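Local coordinates for NigD-like protein (Bacteroides vulgatus ATCC 8482, PDB 3K6O) that is of unknown function but probably pairs an N-terminal OB domain with a C-terminal beta-sandwich domain, at residues Pro31-Asp36 with Gly61-Leu66; Lys109-Ser114 with Leu118-Met123. One frame throughout, in Å; residues are numbered along the deposited sequence.

Contact 1: residues Pro31-Asp36 with Gly61-Leu66; sequences PYLVLD and GNYSFL
L33 and L35 reach across the interior of a small curled beta structure to meet Y63 and F65, a contact consistent with the core of the OB fold assigned to this N-terminal region. The strands 32-34 and 58-66 are not paired with each other: the closest alpha carbons, those of L33 and G61, stand 9.9 Å apart, and strand 16-23 pairs with both. What joins them is therefore side chains alone, a worked example of how a barrel interior is filled from opposed walls.

Polar and ring contacts from outside the two segments hold the aromatics. The Y63 hydroxyl is hydrogen-bonded to the carbonyl oxygen of A18 on the adjacent strand 16-23, beside G61, and F65 meets Y75 edge-to-face.

Within strand 58-66, C of G61 lies 3.7 Å above one face of the Y63 ring, offset toward its rim. A beta carbon at G61 would run into the Y63 hydroxyl.

The apolar contacts across the gap are few. CD1 of L33 lies 3.9 Å from CE1 of Y63, and on the other flank of the same ring CD2 of L35 comes to 4.1 Å from CE2. Both methyls approach the ring obliquely. L41 of strand 40-43 also touches L35 and F65. L35 divides its two branches between two aromatics. Its CG sits anti to the carbonyl carbon (chi1 -69°), which sends the fork of methyls across the gap, and at the edge of the F65 ring, near its plane, CD1 of L35 stands 4.1 Å from CZ.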
ATOM      1  N   PRO A  31       8.952 -18.615   5.410  1.00 29.50           N
ATOM      2  CA  PRO A  31       8.824 -17.309   4.807  1.00 29.75           C
ATOM      3  C   PRO A  31       9.501 -16.244   5.683  1.00 29.08           C
ATOM      4  O   PRO A  31       9.621 -16.401   6.913  1.00 29.58           O
ATOM      5  CB  PRO A  31       7.300 -17.097   4.720  1.00 29.81           C
ATOM      6  CG  PRO A  31       6.742 -17.934   5.738  1.00 30.18           C
ATOM      7  CD  PRO A  31       7.693 -19.070   6.009  1.00 30.66           C
ATOM      8  N   TYR A  32       9.967 -15.194   5.026  1.00 28.16           N
ATOM      9  CA  TYR A  32      10.632 -14.091   5.682  1.00 28.05           C
ATOM     10  C   TYR A  32       9.987 -12.827   5.212  1.00 27.78           C
ATOM     11  O   TYR A  32       9.158 -12.863   4.316  1.00 26.76           O
ATOM     12  CB  TYR A  32      12.158 -14.107   5.455  1.00 28.06           C
ATOM     13  CG  TYR A  32      12.635 -13.975   4.015  1.00 28.46           C
ATOM     14  CD1 TYR A  32      12.860 -12.737   3.445  1.00 31.77           C
ATOM     15  CD2 TYR A  32      12.880 -15.098   3.240  1.00 30.11           C
ATOM     16  CE1 TYR A  32      13.313 -12.626   2.116  1.00 32.46           C
ATOM     17  CE2 TYR A  32      13.333 -14.993   1.948  1.00 32.13           C
ATOM     18  CZ  TYR A  32      13.547 -13.754   1.390  1.00 32.26           C
ATOM     19  OH  TYR A  32      13.957 -13.668   0.087  1.00 35.62           O
ATOM     20  N   LEU A  33      10.328 -11.724   5.857  1.00 28.75           N
ATOM     21  CA  LEU A  33       9.693 -10.454   5.587  1.00 29.87           C
ATOM     22  C   LEU A  33      10.719  -9.496   4.980  1.00 31.10           C
ATOM     23  O   LEU A  33      11.900  -9.535   5.352  1.00 32.76           O
ATOM     24  CB  LEU A  33       9.129  -9.880   6.852  1.00 29.64           C
ATOM     25  CG  LEU A  33       8.118 -10.778   7.537  1.00 29.52           C
ATOM     26  CD1 LEU A  33       7.683 -10.101   8.815  1.00 29.22           C
ATOM     27  CD2 LEU A  33       6.940 -11.087   6.606  1.00 28.38           C
ATOM     28  N   VAL A  34      10.278  -8.673   4.031  1.00 30.69           N
ATOM     29  CA  VAL A  34      11.137  -7.648   3.445  1.00 30.52           C
ATOM     30  C   VAL A  34      10.491  -6.312   3.729  1.00 30.77           C
ATOM     31  O   VAL A  34       9.361  -6.086   3.332  1.00 31.88           O
ATOM     32  CB  VAL A  34      11.305  -7.874   1.929  1.00 31.19           C
ATOM     33  CG1 VAL A  34      12.201  -6.781   1.263  1.00 30.85           C
ATOM     34  CG2 VAL A  34      11.847  -9.319   1.674  1.00 31.31           C
ATOM     35  N   LEU A  35      11.186  -5.439   4.449  1.00 30.59           N
ATOM     36  CA  LEU A  35      10.710  -4.072   4.675  1.00 31.09           C
ATOM     37  C   LEU A  35      10.794  -3.293   3.360  1.00 31.19           C
ATOM     38  O   LEU A  35      11.464  -3.729   2.418  1.00 30.47           O
ATOM     39  CB  LEU A  35      11.544  -3.377   5.769  1.00 30.54           C
ATOM     40  CG  LEU A  35      11.396  -3.880   7.192  1.00 31.56           C
ATOM     41  CD1 LEU A  35      12.351  -3.112   8.172  1.00 29.72           C
ATOM     42  CD2 LEU A  35       9.919  -3.764   7.621  1.00 29.79           C
ATOM     43  N   ASP A  36      10.105  -2.165   3.275  1.00 31.80           N
ATOM     44  CA  ASP A  36      10.059  -1.427   2.012  1.00 33.22           C
ATOM     45  C   ASP A  36      11.442  -0.792   1.703  1.00 34.39           C
ATOM     46  O   ASP A  36      11.754  -0.513   0.554  1.00 36.55           O
ATOM     47  CB  ASP A  36       8.936  -0.372   2.018  1.00 31.85           C
ATOM     48  CG  ASP A  36       7.552  -0.987   1.839  1.00 33.02           C
ATOM     49  OD1 ASP A  36       7.501  -2.179   1.468  1.00 35.30           O
ATOM     50  OD2 ASP A  36       6.512  -0.300   2.052  1.00 31.33           O
ATOM     51  N   GLY A  61       2.487  -4.833   9.902  1.00 32.40           N
ATOM     52  CA  GLY A  61       2.921  -5.677  10.991  1.00 32.01           C
ATOM     53  C   GLY A  61       3.491  -4.965  12.188  1.00 32.12           C
ATOM     54  O   GLY A  61       3.786  -3.779  12.132  1.00 32.30           O
ATOM     55  N   ASN A  62       3.619  -5.733  13.274  1.00 31.38           N
ATOM     56  CA  ASN A  62       4.172  -5.304  14.539  1.00 31.28           C
ATOM     57  C   ASN A  62       5.417  -6.157  14.853  1.00 31.24           C
ATOM     58  O   ASN A  62       5.281  -7.323  15.162  1.00 31.05           O
ATOM     59  CB  ASN A  62       3.100  -5.483  15.632  1.00 31.35           C
ATOM     60  CG  ASN A  62       3.569  -5.071  16.995  1.00 31.53           C
ATOM     61  OD1 ASN A  62       4.768  -5.073  17.294  1.00 32.48           O
ATOM     62  ND2 ASN A  62       2.624  -4.728  17.853  1.00 34.89           N
ATOM     63  N   TYR A  63       6.603  -5.555  14.778  1.00 31.13           N
ATOM     64  CA  TYR A  63       7.884  -6.251  14.930  1.00 31.01           C
ATOM     65  C   TYR A  63       8.656  -5.745  16.122  1.00 31.57           C
ATOM     66  O   TYR A  63       8.562  -4.570  16.478  1.00 31.61           O
ATOM     67  CB  TYR A  63       8.754  -6.073  13.663  1.00 31.66           C
ATOM     68  CG  TYR A  63       7.945  -6.003  12.393  1.00 29.82           C
ATOM     69  CD1 TYR A  63       7.202  -7.104  11.967  1.00 30.64           C
ATOM     70  CD2 TYR A  63       7.889  -4.847  11.643  1.00 32.86           C
ATOM     71  CE1 TYR A  63       6.415  -7.063  10.819  1.00 30.08           C
ATOM     72  CE2 TYR A  63       7.092  -4.781  10.460  1.00 31.42           C
ATOM     73  CZ  TYR A  63       6.358  -5.902  10.076  1.00 30.70           C
ATOM     74  OH  TYR A  63       5.572  -5.884   8.962  1.00 29.38           O
ATOM     75  N   SER A  64       9.418  -6.655  16.736  1.00 31.34           N
ATOM     76  CA  SER A  64      10.454  -6.328  17.689  1.00 31.14           C
ATOM     77  C   SER A  64      11.780  -6.769  17.121  1.00 31.60           C
ATOM     78  O   SER A  64      11.985  -7.958  16.812  1.00 31.82           O
ATOM     79  CB  SER A  64      10.244  -7.056  19.022  1.00 30.84           C
ATOM     80  OG  SER A  64       9.057  -6.653  19.680  1.00 29.65           O
ATOM     81  N   PHE A  65      12.701  -5.837  16.994  1.00 31.94           N
ATOM     82  CA  PHE A  65      13.981  -6.158  16.405  1.00 33.23           C
ATOM     83  C   PHE A  65      14.882  -6.654  17.510  1.00 33.54           C
ATOM     84  O   PHE A  65      15.243  -5.888  18.384  1.00 33.68           O
ATOM     85  CB  PHE A  65      14.572  -4.930  15.697  1.00 33.80           C
ATOM     86  CG  PHE A  65      13.823  -4.540  14.491  1.00 34.66           C
ATOM     87  CD1 PHE A  65      12.637  -3.845  14.596  1.00 37.42           C
ATOM     88  CD2 PHE A  65      14.275  -4.878  13.245  1.00 36.81           C
ATOM     89  CE1 PHE A  65      11.917  -3.495  13.451  1.00 38.66           C
ATOM     90  CE2 PHE A  65      13.558  -4.528  12.109  1.00 36.29           C
ATOM     91  CZ  PHE A  65      12.390  -3.834  12.217  1.00 36.10           C
ATOM     92  N   LEU A  66      15.199  -7.945  17.494  1.00 34.23           N
ATOM     93  CA  LEU A  66      15.880  -8.567  18.622  1.00 34.68           C
ATOM     94  C   LEU A  66      17.408  -8.512  18.536  1.00 35.20           C
ATOM     95  O   LEU A  66      18.082  -8.391  19.555  1.00 35.76           O
ATOM     96  CB  LEU A  66      15.415 -10.003  18.799  1.00 34.35           C
ATOM     97  CG  LEU A  66      13.928 -10.249  19.059  1.00 34.70           C
ATOM     98  CD1 LEU A  66      13.685 -11.739  19.037  1.00 33.99           C
ATOM     99  CD2 LEU A  66      13.382  -9.610  20.365  1.00 34.35           C
TER

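Contact 2: residues Lys109-Ser114 with Leu118-Met123; sequences KDMWPS and LNVRFM
W112 and N119 face each other as a hydrogen-bonded pair of an antiparallel hairpin, and N119 shows how one side chain can serve a ring, a backbone and a neighbouring domain. Its CB lies over the six-membered ring of W112, 3.4 Å from the centroid and 4° off the normal, a CH-pi contact. The indole reaches this place because CG of W112 stands between its backbone N and carbonyl carbon (chi1 78°), folding the ring over the partner strand. Beyond CB, the N119 amide CG is 3.9 Å from CZ2 of the ring, the two planes inclined at 39°. At the tip, ND2 lies over the ring face near NE1, a donor beside a donor with no bond between them, and makes weak bonds to the W112 carbonyl oxygen and to OG of S114; OD1 is taken by S171 OG and by a second partner from the OB domain. With an alanine at W112, the CB of N119 would probably lose the ring face it packs on, and a gap would open beside F215, whose ring meets the indole.

On the same face D110 and R121 lie side by side. NE and NH2 of R121 both grip OD2 of D110, each at 2.8 Å; the oxygen is tilted out of the guanidinium plane, and CD of K109 lies over one face of that group. NH1 forms a second salt bridge with D219.

The reverse face is apolar: CG of M111, a selenomethionine, touches CD1 of L118 at 3.8 Å and CG2 of V120 at 4.1 Å.

Where the strand turns its corner, R121 O accepts from K109 N at 2.9 Å and from D110 N at 3.0 Å, both from the same side of the carbonyl plane. Two residues thus face one: a classic beta bulge in a hairpin of the C-terminal beta-sandwich domain.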
ATOM      1  N   LYS A 109      -6.616   8.881   4.795  1.00 34.79           N
ATOM      2  CA  LYS A 109      -5.889   9.108   6.045  1.00 34.59           C
ATOM      3  C   LYS A 109      -4.368   9.097   5.837  1.00 33.89           C
ATOM      4  O   LYS A 109      -3.668   9.868   6.457  1.00 34.14           O
ATOM      5  CB  LYS A 109      -6.301   8.075   7.107  1.00 35.61           C
ATOM      6  CG  LYS A 109      -7.700   8.281   7.666  1.00 36.97           C
ATOM      7  CD  LYS A 109      -7.847   7.747   9.087  1.00 41.92           C
ATOM      8  CE  LYS A 109      -9.045   8.365   9.785  1.00 43.34           C
ATOM      9  NZ  LYS A 109      -9.356   7.717  11.102  1.00 46.99           N
ATOM     10  N   ASP A 110      -3.847   8.214   4.990  1.00 33.31           N
ATOM     11  CA  ASP A 110      -2.423   8.241   4.627  1.00 32.38           C
ATOM     12  C   ASP A 110      -2.240   7.832   3.173  1.00 32.00           C
ATOM     13  O   ASP A 110      -2.959   6.985   2.684  1.00 31.38           O
ATOM     14  CB  ASP A 110      -1.605   7.282   5.494  1.00 32.77           C
ATOM     15  CG  ASP A 110      -1.529   7.717   6.918  1.00 33.08           C
ATOM     16  OD1 ASP A 110      -0.715   8.603   7.207  1.00 32.80           O
ATOM     17  OD2 ASP A 110      -2.288   7.185   7.741  1.00 34.51           O
HETATM   18  N   MSE A 111      -1.290   8.455   2.485  1.00 31.02           N
HETATM   19  CA  MSE A 111      -0.851   7.948   1.206  1.00 32.07           C
HETATM   20  C   MSE A 111       0.621   8.201   1.001  1.00 31.35           C
HETATM   21  O   MSE A 111       1.074   9.316   1.165  1.00 31.82           O
HETATM   22  CB  MSE A 111      -1.634   8.564   0.050  1.00 32.09           C
HETATM   23  CG  MSE A 111      -1.131   8.047  -1.364  1.00 34.77           C
HETATM   24 SE   MSE A 111      -1.900   9.214  -2.762  1.00 39.64          SE
HETATM   25  CE  MSE A 111      -3.677   8.709  -2.394  1.00 34.93           C
ATOM     26  N   TRP A 112       1.352   7.165   0.598  1.00 31.17           N
ATOM     27  CA  TRP A 112       2.762   7.320   0.292  1.00 31.02           C
ATOM     28  C   TRP A 112       3.228   6.216  -0.638  1.00 31.09           C
ATOM     29  O   TRP A 112       2.751   5.086  -0.552  1.00 30.41           O
ATOM     30  CB  TRP A 112       3.604   7.336   1.576  1.00 30.94           C
ATOM     31  CG  TRP A 112       3.852   5.987   2.192  1.00 30.61           C
ATOM     32  CD1 TRP A 112       4.985   5.274   2.126  1.00 30.90           C
ATOM     33  CD2 TRP A 112       2.935   5.217   2.982  1.00 31.07           C
ATOM     34  NE1 TRP A 112       4.862   4.113   2.851  1.00 33.29           N
ATOM     35  CE2 TRP A 112       3.599   4.048   3.368  1.00 29.84           C
ATOM     36  CE3 TRP A 112       1.620   5.414   3.408  1.00 29.74           C
ATOM     37  CZ2 TRP A 112       2.989   3.052   4.141  1.00 32.14           C
ATOM     38  CZ3 TRP A 112       1.014   4.419   4.204  1.00 32.77           C
ATOM     39  CH2 TRP A 112       1.703   3.265   4.564  1.00 31.03           C
ATOM     40  N   PRO A 113       4.159   6.539  -1.534  1.00 31.19           N
ATOM     41  CA  PRO A 113       4.797   5.505  -2.336  1.00 31.60           C
ATOM     42  C   PRO A 113       5.985   4.906  -1.621  1.00 32.55           C
ATOM     43  O   PRO A 113       6.641   5.579  -0.839  1.00 32.68           O
ATOM     44  CB  PRO A 113       5.285   6.277  -3.570  1.00 32.09           C
ATOM     45  CG  PRO A 113       5.617   7.640  -3.046  1.00 32.21           C
ATOM     46  CD  PRO A 113       4.642   7.892  -1.878  1.00 32.24           C
ATOM     47  N   SER A 114       6.247   3.651  -1.922  1.00 32.89           N
ATOM     48  CA  SER A 114       7.469   2.974  -1.603  1.00 33.50           C
ATOM     49  C   SER A 114       8.062   2.506  -2.943  1.00 34.07           C
ATOM     50  O   SER A 114       7.492   2.776  -4.002  1.00 33.80           O
ATOM     51  CB  SER A 114       7.154   1.755  -0.737  1.00 33.67           C
ATOM     52  OG  SER A 114       6.293   0.881  -1.452  1.00 34.47           O
ATOM     53  N   LEU A 118       2.131   2.009  -4.233  1.00 30.65           N
ATOM     54  CA  LEU A 118       1.435   3.138  -3.642  1.00 30.90           C
ATOM     55  C   LEU A 118       0.572   2.595  -2.487  1.00 31.09           C
ATOM     56  O   LEU A 118      -0.330   1.778  -2.678  1.00 31.32           O
ATOM     57  CB  LEU A 118       0.577   3.859  -4.665  1.00 29.25           C
ATOM     58  CG  LEU A 118      -0.039   5.144  -4.119  1.00 31.49           C
ATOM     59  CD1 LEU A 118       1.025   6.248  -3.941  1.00 30.91           C
ATOM     60  CD2 LEU A 118      -1.156   5.638  -4.991  1.00 28.06           C
ATOM     61  N   ASN A 119       0.873   3.083  -1.290  1.00 31.02           N
ATOM     62  CA  ASN A 119       0.260   2.649  -0.043  1.00 30.29           C
ATOM     63  C   ASN A 119      -0.760   3.667   0.389  1.00 29.99           C
ATOM     64  O   ASN A 119      -0.455   4.851   0.538  1.00 30.62           O
ATOM     65  CB  ASN A 119       1.333   2.490   1.021  1.00 29.43           C
ATOM     66  CG  ASN A 119       2.404   1.507   0.581  1.00 30.45           C
ATOM     67  OD1 ASN A 119       2.128   0.309   0.380  1.00 28.81           O
ATOM     68  ND2 ASN A 119       3.636   2.014   0.362  1.00 31.55           N
ATOM     69  N   VAL A 120      -1.975   3.191   0.606  1.00 29.82           N
ATOM     70  CA  VAL A 120      -3.073   4.060   0.993  1.00 29.97           C
ATOM     71  C   VAL A 120      -3.812   3.510   2.234  1.00 31.29           C
ATOM     72  O   VAL A 120      -4.224   2.371   2.268  1.00 30.71           O
ATOM     73  CB  VAL A 120      -4.046   4.215  -0.164  1.00 29.39           C
ATOM     74  CG1 VAL A 120      -5.089   5.360   0.158  1.00 27.95           C
ATOM     75  CG2 VAL A 120      -3.280   4.519  -1.461  1.00 28.14           C
ATOM     76  N   ARG A 121      -3.962   4.343   3.252  1.00 32.57           N
ATOM     77  CA  ARG A 121      -4.842   4.050   4.348  1.00 33.54           C
ATOM     78  C   ARG A 121      -5.999   4.992   4.171  1.00 33.75           C
ATOM     79  O   ARG A 121      -5.789   6.187   3.969  1.00 34.01           O
ATOM     80  CB  ARG A 121      -4.167   4.286   5.695  1.00 34.25           C
ATOM     81  CG  ARG A 121      -5.061   3.837   6.881  1.00 35.74           C
ATOM     82  CD  ARG A 121      -4.280   3.718   8.172  1.00 39.02           C
ATOM     83  NE  ARG A 121      -3.970   5.060   8.619  1.00 41.27           N
ATOM     84  CZ  ARG A 121      -4.016   5.482   9.871  1.00 43.07           C
ATOM     85  NH1 ARG A 121      -4.315   4.657  10.870  1.00 46.50           N
ATOM     86  NH2 ARG A 121      -3.736   6.747  10.112  1.00 44.23           N
ATOM     87  N   PHE A 122      -7.218   4.463   4.229  1.00 33.70           N
ATOM     88  CA  PHE A 122      -8.399   5.248   3.897  1.00 33.73           C
ATOM     89  C   PHE A 122      -9.647   4.718   4.563  1.00 34.77           C
ATOM     90  O   PHE A 122      -9.637   3.639   5.165  1.00 35.41           O
ATOM     91  CB  PHE A 122      -8.612   5.303   2.385  1.00 33.43           C
ATOM     92  CG  PHE A 122      -9.066   3.995   1.758  1.00 33.55           C
ATOM     93  CD1 PHE A 122      -8.199   2.917   1.633  1.00 30.85           C
ATOM     94  CD2 PHE A 122     -10.354   3.858   1.249  1.00 32.01           C
ATOM     95  CE1 PHE A 122      -8.609   1.732   1.047  1.00 31.15           C
ATOM     96  CE2 PHE A 122     -10.769   2.660   0.649  1.00 32.66           C
ATOM     97  CZ  PHE A 122      -9.881   1.598   0.541  1.00 33.09           C
HETATM   98  N   MSE A 123     -10.715   5.504   4.489  1.00 35.43           N
HETATM   99  CA  MSE A 123     -11.998   5.112   5.053  1.00 35.90           C
HETATM  100  C   MSE A 123     -12.884   4.631   3.917  1.00 36.86           C
HETATM  101  O   MSE A 123     -12.934   5.249   2.858  1.00 36.56           O
HETATM  102  CB  MSE A 123     -12.663   6.292   5.765  1.00 36.05           C
HETATM  103  CG  MSE A 123     -11.842   6.949   6.889  1.00 36.84           C
HETATM  104 SE   MSE A 123     -11.267   5.725   8.300  1.00 40.36          SE
HETATM  105  CE  MSE A 123     -12.897   5.505   9.248  1.00 34.02           C
TER

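From the N terminus the chain reaches 31-36 first, runs through strands 40-43 and 45-46, and returns at 61-66, so contact 1 closes a loop of 24 intervening residues within the OB domain. Strand 75-93 then leads toward the C-terminal sandwich, where contact 2 closes a far tighter turn of three residues. The two loops follow in series, neither nested nor crossed, and their centres lie about 19 Å apart. They nevertheless touch: OD2 of D36 packs 3.5 Å from CB of S114. R58 strengthens this junction, binding D36 by a salt bridge and N119 by a hydrogen bond, and so ties the two domains together.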